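Long-range contacts in protein ElaA (Pseudomonas aeruginosa, PDB 1XEB), which probably acts as a GNAT-family N-acetyltransferase, moving an acyl group from its coenzyme A thioester to an amine: residues Gln23-Val28 with Arg80-Ser85; Thr49-Ala54 with Tyr63-Asp68. All blocks are in the same frame, centred on the assembly; numbering follows the deposited sequence.

How the interactions relate
Both interactions meet on the same sheet of the GNAT domain, where strands 59-67 and 76-83 are neighbours. Interaction 2 is a fully buried antiparallel pairing within the hairpin of strands 50-56 and 59-67, held by backbone hydrogen bonds and one buried histidine-tyrosine bond. Interaction 1 is only partly buried. It lays helix 15-32 over strand 76-83 mainly through side chains, with no hydrogen bond between its segments. The two join at Tyr63, whose backbone N probably bonds Val82 O and whose hydroxyl makes a weak bond to Arg25. Acidic residues between helix 15-32 and strand 50-56 serve both contacts: Glu39 binds Arg25 and Arg80, while Asp41 binds Arg65.

Interaction 1 (Gln23-Val28 with Arg80-Ser85); sequences QLRTEV and RVVSSS
Arg25 and Arg80 each turn their NE atom to the same carboxylate oxygen, OE2 of Glu39, so two salt bridges from opposite segments converge on one acceptor. The contact belongs to the GNAT fold: helix 15-32 lies across strand 76-83 of the central sheet, the short axes crossing at 84° and approaching to 8.7 Å. The arginine side chains also cross nearly at right angles. Arg80 passes its CG over one face of the Arg25 guanidinium, offset toward the rim, and the two guanidinium planes stand 86° apart. Arg25 NH1 comes to 3.6 Å from Arg80 NE, a proximity that the shared Glu39 probably compensates; Asp44 takes a further salt bridge from Arg25 NH2.

Next to this polar end, Val82 forks between two helix residues one turn apart. With chi1 at 67°, CG1 sits between the backbone N and the carbonyl carbon and CG2 anti to N, which points the two methyls at Leu24 and Val28 respectively. CG1 meets Leu24 CD2 at 3.9 Å, the two side chains sliding past each other in opposite directions. CG2 is pressed against Val28, only 3.4 Å from its CG2, a tight methyl contact. Phe29 also touches Val82.

Farther along, the chain leaves the strand toward the loop starting at Arg88, which by analogy with other GNAT enzymes probably binds the coenzyme A pyrophosphate. Arg88 donates from NE to Ser83 O. Leu24 CD1 rests 4.2 Å from Ser84 CA, and Val28 CG2 lies 4.2 Å from Ser83 O.

Interaction 2 (Thr49-Ala54 with Tyr63-Asp68); sequences THHLMA and YLRLLD
His51 and Tyr63 lie side by side and point the same way, their rings rim to rim with planes at 31°, neither over the other's face. They belong to successive non-hydrogen-bonded pairs of an antiparallel hairpin, His51 with Arg65 and Met53 with Tyr63, so the tyrosine reaches diagonally across the strands. Its chi1 of 169° places the ring anti to the backbone N and carries the hydroxyl to the imidazole edge, where OH and His51 ND1 form a short but bent hydrogen bond (2.6 Å, 145°). At the other ring nitrogen, NE2 bonds Asp44 O, so the imidazole is held at both sides. Met53, present as selenomethionine, brings CG into the plane of the Tyr63 ring, 3.8 Å from CD1.

On the other face, toward helix 92-108, Leu52 lays CD2 at an angle over Leu64 CG, 3.7 Å away. Between the faces, His50 pairs with Leu66 and Leu52 with Leu64 through reciprocal backbone bonds, including Leu52 N to Leu64 O at 2.9 Å.

At the hairpin's open end, the Thr49 methyl CG2 packs 3.6 Å from Arg65 CG, while Thr49 OG1 bonds Leu43 O and the Arg65 guanidinium binds Asp41. Toward helix 92-108 the leucines pack beside His50, a mostly apolar side, whereas the face of His51, Tyr63 and Arg65, with Met53 alongside, buries polar groups whose orientation is probably fixed by hydrogen bonds and by Asp41.

Interaction 1 (Gln23-Val28 with Arg80-Ser85)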
loop_
_atom_site.group_PDB
_atom_site.type_symbol
_atom_site.label_atom_id
_atom_site.label_comp_id
_atom_site.label_asym_id
_atom_site.label_seq_id
_atom_site.Cartn_x
_atom_site.Cartn_y
_atom_site.Cartn_z
ATOM N N GLN A 23 -0.501 1.017 -13.560
ATOM C CA GLN A 23 -0.561 2.310 -14.205
ATOM C C GLN A 23 -0.766 3.441 -13.196
ATOM O O GLN A 23 -0.229 4.542 -13.367
ATOM C CB GLN A 23 -1.682 2.313 -15.219
ATOM C CG GLN A 23 -1.602 3.478 -16.152
ATOM C CD GLN A 23 -2.875 4.248 -16.152
ATOM O OE1 GLN A 23 -2.913 5.410 -15.731
ATOM N NE2 GLN A 23 -3.950 3.602 -16.613
ATOM N N LEU A 24 -1.543 3.174 -12.146
ATOM C CA LEU A 24 -1.790 4.196 -11.127
ATOM C C LEU A 24 -0.513 4.409 -10.316
ATOM O O LEU A 24 -0.108 5.543 -10.021
ATOM C CB LEU A 24 -2.927 3.759 -10.200
ATOM C CG LEU A 24 -3.217 4.696 -9.019
ATOM C CD1 LEU A 24 -3.503 6.105 -9.516
ATOM C CD2 LEU A 24 -4.395 4.157 -8.224
ATOM N N ARG A 25 0.136 3.299 -9.983
ATOM C CA ARG A 25 1.366 3.335 -9.200
ATOM C C ARG A 25 2.480 4.086 -9.916
ATOM O O ARG A 25 3.232 4.858 -9.298
ATOM C CB ARG A 25 1.793 1.902 -8.862
ATOM C CG ARG A 25 1.076 1.343 -7.646
ATOM C CD ARG A 25 1.210 -0.166 -7.534
ATOM N NE ARG A 25 2.568 -0.651 -7.791
ATOM C CZ ARG A 25 2.901 -1.928 -7.709
ATOM N NH1 ARG A 25 4.150 -2.322 -7.963
ATOM N NH2 ARG A 25 1.974 -2.810 -7.355
ATOM N N THR A 26 2.568 3.877 -11.224
ATOM C CA THR A 26 3.592 4.526 -12.022
ATOM C C THR A 26 3.298 6.011 -12.126
ATOM O O THR A 26 4.200 6.860 -12.020
ATOM C CB THR A 26 3.644 3.943 -13.445
ATOM O OG1 THR A 26 3.986 2.556 -13.388
ATOM C CG2 THR A 26 4.671 4.673 -14.269
ATOM N N GLU A 27 2.025 6.322 -12.336
ATOM C CA GLU A 27 1.614 7.708 -12.473
ATOM C C GLU A 27 1.997 8.529 -11.252
ATOM O O GLU A 27 2.468 9.650 -11.383
ATOM C CB GLU A 27 0.112 7.775 -12.704
ATOM C CG GLU A 27 -0.463 9.185 -12.741
ATOM C CD GLU A 27 -1.953 9.162 -13.012
ATOM O OE1 GLU A 27 -2.335 8.999 -14.196
ATOM O OE2 GLU A 27 -2.738 9.279 -12.038
ATOM N N VAL A 28 1.802 7.963 -10.062
ATOM C CA VAL A 28 2.131 8.677 -8.838
ATOM C C VAL A 28 3.574 8.540 -8.354
ATOM O O VAL A 28 4.242 9.544 -8.172
ATOM C CB VAL A 28 1.169 8.282 -7.710
ATOM C CG1 VAL A 28 1.542 8.986 -6.412
ATOM C CG2 VAL A 28 -0.253 8.665 -8.122
ATOM N N ARG A 80 3.022 0.625 -1.328
ATOM C CA ARG A 80 2.460 1.178 -2.553
ATOM C C ARG A 80 1.102 1.850 -2.297
ATOM O O ARG A 80 0.163 1.719 -3.090
ATOM C CB ARG A 80 2.330 0.073 -3.596
ATOM C CG ARG A 80 3.662 -0.469 -4.088
ATOM C CD ARG A 80 4.406 0.601 -4.851
ATOM N NE ARG A 80 5.491 0.087 -5.693
ATOM C CZ ARG A 80 6.687 -0.280 -5.257
ATOM N NH1 ARG A 80 7.597 -0.727 -6.118
ATOM N NH2 ARG A 80 6.976 -0.203 -3.967
ATOM N N VAL A 81 1.010 2.556 -1.170
ATOM C CA VAL A 81 -0.215 3.252 -0.789
ATOM C C VAL A 81 -0.343 4.462 -1.705
ATOM O O VAL A 81 0.526 5.339 -1.721
ATOM C CB VAL A 81 -0.172 3.700 0.697
ATOM C CG1 VAL A 81 -1.380 4.576 1.012
ATOM C CG2 VAL A 81 -0.174 2.472 1.607
ATOM N N VAL A 82 -1.427 4.498 -2.474
ATOM C CA VAL A 82 -1.616 5.572 -3.441
ATOM C C VAL A 82 -3.082 5.914 -3.690
ATOM O O VAL A 82 -3.976 5.082 -3.549
ATOM C CB VAL A 82 -0.945 5.183 -4.803
ATOM C CG1 VAL A 82 -1.681 4.006 -5.438
ATOM C CG2 VAL A 82 -0.938 6.353 -5.756
ATOM N N SER A 83 -3.318 7.156 -4.070
ATOM C CA SER A 83 -4.662 7.597 -4.364
ATOM C C SER A 83 -4.501 8.546 -5.534
ATOM O O SER A 83 -3.554 9.324 -5.567
ATOM C CB SER A 83 -5.262 8.324 -3.155
ATOM O OG SER A 83 -4.678 9.606 -2.995
ATOM N N SER A 84 -5.409 8.472 -6.502
ATOM C CA SER A 84 -5.339 9.347 -7.674
ATOM C C SER A 84 -5.386 10.826 -7.284
ATOM O O SER A 84 -6.186 11.242 -6.438
ATOM C CB SER A 84 -6.483 9.037 -8.640
ATOM O OG SER A 84 -6.367 9.837 -9.804
ATOM N N SER A 85 -4.532 11.624 -7.910
ATOM C CA SER A 85 -4.476 13.052 -7.587
ATOM C C SER A 85 -5.828 13.754 -7.671
ATOM O O SER A 85 -6.091 14.673 -6.913
ATOM C CB SER A 85 -3.477 13.779 -8.498
ATOM O OG SER A 85 -3.912 13.788 -9.851
#

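Interaction 2 (Thr49-Ala54 with Tyr63-Asp68)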
loop_
_atom_site.group_PDB
_atom_site.type_symbol
_atom_site.label_atom_id
_atom_site.label_comp_id
_atom_site.label_asym_id
_atom_site.label_seq_id
_atom_site.Cartn_x
_atom_site.Cartn_y
_atom_site.Cartn_z
ATOM N N THR A 49 0.534 -12.223 -1.956
ATOM C CA THR A 49 0.392 -10.786 -2.046
ATOM C C THR A 49 -1.046 -10.414 -2.436
ATOM O O THR A 49 -1.593 -10.935 -3.424
ATOM C CB THR A 49 1.317 -10.205 -3.093
ATOM O OG1 THR A 49 2.669 -10.480 -2.741
ATOM C CG2 THR A 49 1.117 -8.718 -3.189
ATOM N N HIS A 50 -1.672 -9.532 -1.664
ATOM C CA HIS A 50 -3.021 -9.109 -2.016
ATOM C C HIS A 50 -3.010 -7.699 -2.583
ATOM O O HIS A 50 -2.026 -6.970 -2.438
ATOM C CB HIS A 50 -3.967 -9.201 -0.810
ATOM C CG HIS A 50 -4.531 -10.571 -0.601
ATOM N ND1 HIS A 50 -3.744 -11.662 -0.316
ATOM C CD2 HIS A 50 -5.801 -11.038 -0.681
ATOM C CE1 HIS A 50 -4.501 -12.743 -0.230
ATOM N NE2 HIS A 50 -5.753 -12.390 -0.449
ATOM N N HIS A 51 -4.102 -7.330 -3.247
ATOM C CA HIS A 51 -4.222 -6.012 -3.843
ATOM C C HIS A 51 -5.577 -5.380 -3.502
ATOM O O HIS A 51 -6.636 -5.870 -3.920
ATOM C CB HIS A 51 -4.035 -6.123 -5.360
ATOM C CG HIS A 51 -2.726 -6.740 -5.755
ATOM N ND1 HIS A 51 -1.605 -5.991 -6.054
ATOM C CD2 HIS A 51 -2.341 -8.039 -5.832
ATOM C CE1 HIS A 51 -0.589 -6.802 -6.291
ATOM N NE2 HIS A 51 -1.010 -8.050 -6.161
ATOM N N LEU A 52 -5.534 -4.297 -2.728
ATOM C CA LEU A 52 -6.733 -3.586 -2.329
ATOM C C LEU A 52 -6.981 -2.487 -3.348
ATOM O O LEU A 52 -6.104 -1.676 -3.631
ATOM C CB LEU A 52 -6.561 -2.978 -0.937
ATOM C CG LEU A 52 -7.784 -2.201 -0.451
ATOM C CD1 LEU A 52 -8.909 -3.178 -0.160
ATOM C CD2 LEU A 52 -7.436 -1.391 0.784
HETATM N N MSE A 53 -8.181 -2.465 -3.904
HETATM C CA MSE A 53 -8.517 -1.487 -4.925
HETATM C C MSE A 53 -9.880 -0.836 -4.690
HETATM O O MSE A 53 -10.817 -1.477 -4.223
HETATM C CB MSE A 53 -8.519 -2.158 -6.303
HETATM C CG MSE A 53 -7.210 -2.817 -6.702
HETATM SE SE MSE A 53 -7.384 -4.016 -8.251
HETATM C CE MSE A 53 -7.295 -2.705 -9.640
ATOM N N ALA A 54 -9.965 0.449 -5.011
ATOM C CA ALA A 54 -11.202 1.206 -4.895
ATOM C C ALA A 54 -11.457 1.760 -6.297
ATOM O O ALA A 54 -10.637 2.505 -6.845
ATOM C CB ALA A 54 -11.051 2.334 -3.887
ATOM N N TYR A 63 -5.364 2.616 -4.252
ATOM C CA TYR A 63 -4.766 1.298 -4.199
ATOM C C TYR A 63 -3.731 1.163 -3.095
ATOM O O TYR A 63 -3.143 2.143 -2.645
ATOM C CB TYR A 63 -4.084 1.016 -5.538
ATOM C CG TYR A 63 -3.196 -0.206 -5.549
ATOM C CD1 TYR A 63 -3.701 -1.456 -5.897
ATOM C CD2 TYR A 63 -1.859 -0.115 -5.184
ATOM C CE1 TYR A 63 -2.890 -2.587 -5.882
ATOM C CE2 TYR A 63 -1.044 -1.238 -5.158
ATOM C CZ TYR A 63 -1.560 -2.473 -5.511
ATOM O OH TYR A 63 -0.744 -3.587 -5.518
ATOM N N LEU A 64 -3.547 -0.067 -2.642
ATOM C CA LEU A 64 -2.510 -0.392 -1.683
ATOM C C LEU A 64 -2.257 -1.900 -1.793
ATOM O O LEU A 64 -3.154 -2.693 -2.120
ATOM C CB LEU A 64 -2.863 0.038 -0.247
ATOM C CG LEU A 64 -3.746 -0.756 0.710
ATOM C CD1 LEU A 64 -3.133 -2.124 1.032
ATOM C CD2 LEU A 64 -3.898 0.068 1.982
ATOM N N ARG A 65 -1.011 -2.276 -1.548
ATOM C CA ARG A 65 -0.593 -3.660 -1.638
ATOM C C ARG A 65 -0.254 -4.269 -0.276
ATOM O O ARG A 65 0.334 -3.614 0.595
ATOM C CB ARG A 65 0.627 -3.753 -2.559
ATOM C CG ARG A 65 1.190 -5.148 -2.707
ATOM C CD ARG A 65 2.370 -5.159 -3.659
ATOM N NE ARG A 65 3.527 -4.438 -3.130
ATOM C CZ ARG A 65 4.688 -4.335 -3.771
ATOM N NH1 ARG A 65 4.838 -4.907 -4.966
ATOM N NH2 ARG A 65 5.700 -3.667 -3.221
ATOM N N LEU A 66 -0.633 -5.532 -0.118
ATOM C CA LEU A 66 -0.366 -6.285 1.089
ATOM C C LEU A 66 0.553 -7.483 0.779
ATOM O O LEU A 66 0.196 -8.365 -0.003
ATOM C CB LEU A 66 -1.695 -6.769 1.694
ATOM C CG LEU A 66 -2.583 -5.617 2.175
ATOM C CD1 LEU A 66 -4.052 -5.928 1.966
ATOM C CD2 LEU A 66 -2.300 -5.352 3.617
ATOM N N LEU A 67 1.741 -7.508 1.381
ATOM C CA LEU A 67 2.667 -8.627 1.187
ATOM C C LEU A 67 2.472 -9.619 2.347
ATOM O O LEU A 67 2.398 -9.200 3.509
ATOM C CB LEU A 67 4.109 -8.114 1.158
ATOM C CG LEU A 67 4.588 -7.306 -0.057
ATOM C CD1 LEU A 67 3.566 -6.271 -0.420
ATOM C CD2 LEU A 67 5.925 -6.638 0.247
ATOM N N ASP A 68 2.382 -10.917 2.046
ATOM C CA ASP A 68 2.171 -11.927 3.090
ATOM C C ASP A 68 3.355 -12.106 4.034
ATOM O O ASP A 68 4.516 -11.942 3.648
ATOM C CB ASP A 68 1.779 -13.295 2.498
ATOM C CG ASP A 68 2.922 -13.991 1.786
ATOM O OD1 ASP A 68 2.918 -13.978 0.539
ATOM O OD2 ASP A 68 3.818 -14.557 2.461
#